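Local coordinates for phosphate ABC transporter, periplasmic phosphate-binding protein (PDB 4N13) that binds inorganic phosphate with micromolar affinity as the solute-binding lipoprotein of an ABC transporter that imports phosphate, at residues Ile128-Arg133 / Ala158-Asp163. Numbering follows the deposited sequence.
Sequences INFINR and AQFRQD. With EDO (1,2-ethanediol), chain F; SO4 (sulfate ion), chain B.
The carbonyl of Ile128 receives Arg161: Arg161 NH1 lies 2.8 Å from Ile128 O, rising well above the carbonyl plane. The extended chain of Arg161, from CG to NE, carries the guanidinium to this carbonyl. Asp163 holds that guanidinium side-on, Arg161 NE to Asp163 OD1 at 2.8 Å and Arg161 NH2 to Asp163 OD2, which fixes its rotation and probably balances its charge. Within the strand, Phe130 is a bulky apolar residue filling buried space between strand and loop; with CG anti to the backbone N (chi1 168°), its ring reaches Arg161 CB, and its edge, at Phe130 CZ, comes 3.8 Å from Phe160 CD1. Strand 129-133 runs parallel to 165-167, and residues 158-163 follow helix 138-151, so the contact packs the returning connection of a beta-alpha-beta crossover against its first strand, in one lobe of a periplasmic-binding-protein fold. Asn132 suits a place between ring and polar groups: Asn132 ND2 sits 3.4 Å from Phe160 CG, over one ring face, and donates to O2 of an ethanediol, probably from the crystallisation liquor, which in turn donates to Arg161 O, while Asn132 OD1 is hydrogen-bonded to Tyr186 OH. Arg133 NH1 and NH2 grip two oxygens of a sulfate, probably of like origin and probably occupying the phosphate site, also bound by Ser139.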
loop_
_atom_site.group_PDB
_atom_site.type_symbol
_atom_site.label_atom_id
_atom_site.label_comp_id
_atom_site.label_asym_id
_atom_site.label_seq_id
_atom_site.Cartn_x
_atom_site.Cartn_y
_atom_site.Cartn_z
ATOM N N ILE A 128 21.259 -7.569 -13.220
ATOM C CA ILE A 128 20.338 -6.711 -12.478
ATOM C C ILE A 128 20.860 -6.525 -11.056
ATOM O O ILE A 128 21.080 -7.503 -10.335
ATOM C CB ILE A 128 18.936 -7.343 -12.405
ATOM C CG1 ILE A 128 18.379 -7.549 -13.813
ATOM C CG2 ILE A 128 18.004 -6.482 -11.555
ATOM C CD1 ILE A 128 17.000 -8.183 -13.862
ATOM N N ASN A 129 21.009 -5.272 -10.647
ATOM C CA ASN A 129 21.280 -4.939 -9.262
ATOM C C ASN A 129 19.965 -4.585 -8.578
ATOM O O ASN A 129 19.417 -3.496 -8.752
ATOM C CB ASN A 129 22.272 -3.785 -9.183
ATOM C CG ASN A 129 23.663 -4.224 -9.473
ATOM O OD1 ASN A 129 24.135 -5.213 -8.907
ATOM N ND2 ASN A 129 24.346 -3.510 -10.360
ATOM N N PHE A 130 19.440 -5.542 -7.835
ATOM C CA PHE A 130 18.184 -5.383 -7.122
ATOM C C PHE A 130 18.435 -4.717 -5.781
ATOM O O PHE A 130 19.210 -5.226 -4.960
ATOM C CB PHE A 130 17.551 -6.760 -6.924
ATOM C CG PHE A 130 16.400 -6.776 -5.970
ATOM C CD1 PHE A 130 15.400 -5.814 -6.046
ATOM C CD2 PHE A 130 16.293 -7.787 -5.020
ATOM C CE1 PHE A 130 14.327 -5.845 -5.157
ATOM C CE2 PHE A 130 15.205 -7.832 -4.148
ATOM C CZ PHE A 130 14.227 -6.863 -4.220
ATOM N N ILE A 131 17.759 -3.590 -5.552
ATOM C CA ILE A 131 17.839 -2.835 -4.304
ATOM C C ILE A 131 16.564 -3.150 -3.535
ATOM O O ILE A 131 15.463 -2.875 -4.008
ATOM C CB ILE A 131 17.927 -1.341 -4.585
ATOM C CG1 ILE A 131 19.200 -1.043 -5.406
ATOM C CG2 ILE A 131 17.914 -0.552 -3.293
ATOM C CD1 ILE A 131 19.167 0.313 -6.112
ATOM N N ASN A 132 16.716 -3.799 -2.387
ATOM C CA ASN A 132 15.592 -4.205 -1.562
ATOM C C ASN A 132 15.505 -3.349 -0.313
ATOM O O ASN A 132 16.458 -2.680 0.064
ATOM C CB ASN A 132 15.735 -5.677 -1.172
ATOM C CG ASN A 132 14.399 -6.347 -0.864
ATOM O OD1 ASN A 132 13.343 -5.755 -0.992
ATOM N ND2 ASN A 132 14.457 -7.604 -0.444
ATOM N N ARG A 133 14.336 -3.343 0.300
ATOM C CA ARG A 133 14.152 -2.746 1.610
ATOM C C ARG A 133 14.430 -3.748 2.727
ATOM O O ARG A 133 14.429 -4.953 2.520
ATOM C CB ARG A 133 12.730 -2.171 1.751
ATOM C CG ARG A 133 12.510 -0.929 0.937
ATOM C CD ARG A 133 13.384 0.252 1.393
ATOM N NE ARG A 133 13.281 0.462 2.828
ATOM C CZ ARG A 133 12.280 1.084 3.442
ATOM N NH1 ARG A 133 11.290 1.625 2.761
ATOM N NH2 ARG A 133 12.261 1.167 4.754
ATOM N N ALA A 158 8.463 -17.830 -3.041
ATOM C CA ALA A 158 7.960 -16.495 -2.697
ATOM C C ALA A 158 8.871 -15.833 -1.665
ATOM O O ALA A 158 8.403 -15.336 -0.625
ATOM C CB ALA A 158 6.540 -16.587 -2.145
ATOM N N GLN A 159 10.170 -15.891 -1.918
ATOM C CA GLN A 159 11.152 -15.225 -1.097
ATOM C C GLN A 159 11.966 -14.290 -1.973
ATOM O O GLN A 159 12.188 -14.562 -3.151
ATOM C CB GLN A 159 12.062 -16.253 -0.431
ATOM C CG GLN A 159 11.324 -17.203 0.497
ATOM C CD GLN A 159 10.456 -16.485 1.530
ATOM O OE1 GLN A 159 10.880 -15.498 2.143
ATOM N NE2 GLN A 159 9.231 -16.980 1.725
ATOM N N PHE A 160 12.401 -13.176 -1.403
ATOM C CA PHE A 160 13.215 -12.232 -2.145
ATOM C C PHE A 160 14.587 -12.835 -2.475
ATOM O O PHE A 160 15.165 -13.595 -1.689
ATOM C CB PHE A 160 13.434 -10.958 -1.326
ATOM C CG PHE A 160 12.262 -10.003 -1.301
ATOM C CD1 PHE A 160 11.940 -9.237 -2.393
ATOM C CD2 PHE A 160 11.522 -9.849 -0.145
ATOM C CE1 PHE A 160 10.894 -8.333 -2.333
ATOM C CE2 PHE A 160 10.491 -8.948 -0.089
ATOM C CZ PHE A 160 10.186 -8.182 -1.188
ATOM N N ARG A 161 15.095 -12.469 -3.651
ATOM C CA ARG A 161 16.483 -12.699 -4.042
ATOM C C ARG A 161 17.354 -12.334 -2.858
ATOM O O ARG A 161 17.238 -11.249 -2.311
ATOM C CB ARG A 161 16.808 -11.830 -5.268
ATOM C CG ARG A 161 18.204 -11.962 -5.775
ATOM C CD ARG A 161 18.411 -11.128 -7.018
ATOM N NE ARG A 161 19.841 -11.046 -7.298
ATOM C CZ ARG A 161 20.394 -10.305 -8.257
ATOM N NH1 ARG A 161 19.630 -9.579 -9.060
ATOM N NH2 ARG A 161 21.719 -10.275 -8.389
ATOM N N GLN A 162 18.215 -13.254 -2.442
ATOM C CA GLN A 162 18.907 -13.111 -1.165
ATOM C C GLN A 162 20.090 -12.151 -1.208
ATOM O O GLN A 162 20.480 -11.619 -0.171
ATOM C CB GLN A 162 19.326 -14.484 -0.628
ATOM C CG GLN A 162 18.146 -15.325 -0.152
ATOM C CD GLN A 162 17.351 -14.652 0.968
ATOM O OE1 GLN A 162 17.829 -14.523 2.104
ATOM N NE2 GLN A 162 16.130 -14.229 0.655
ATOM N N ASP A 163 20.643 -11.903 -2.396
ATOM C CA ASP A 163 21.744 -10.965 -2.526
ATOM C C ASP A 163 21.293 -9.579 -2.990
ATOM O O ASP A 163 22.048 -8.870 -3.652
ATOM C CB ASP A 163 22.836 -11.512 -3.457
ATOM C CG ASP A 163 22.358 -11.707 -4.877
ATOM O OD1 ASP A 163 21.185 -12.078 -5.060
ATOM O OD2 ASP A 163 23.160 -11.493 -5.818
HETATM C C1 EDO F . 16.826 -10.113 1.273
HETATM O O1 EDO F . 15.490 -9.634 1.482
HETATM C C2 EDO F . 17.641 -9.172 0.388
HETATM O O2 EDO F . 17.012 -8.978 -0.883
HETATM S S SO4 B . 8.492 2.209 5.153
HETATM O O1 SO4 B . 8.833 2.515 3.766
HETATM O O2 SO4 B . 7.710 3.336 5.633
HETATM O O3 SO4 B . 7.691 1.003 5.150
HETATM O O4 SO4 B . 9.740 2.059 5.868
HETATM O O HOH W 1 21.085 -7.572 -6.518
#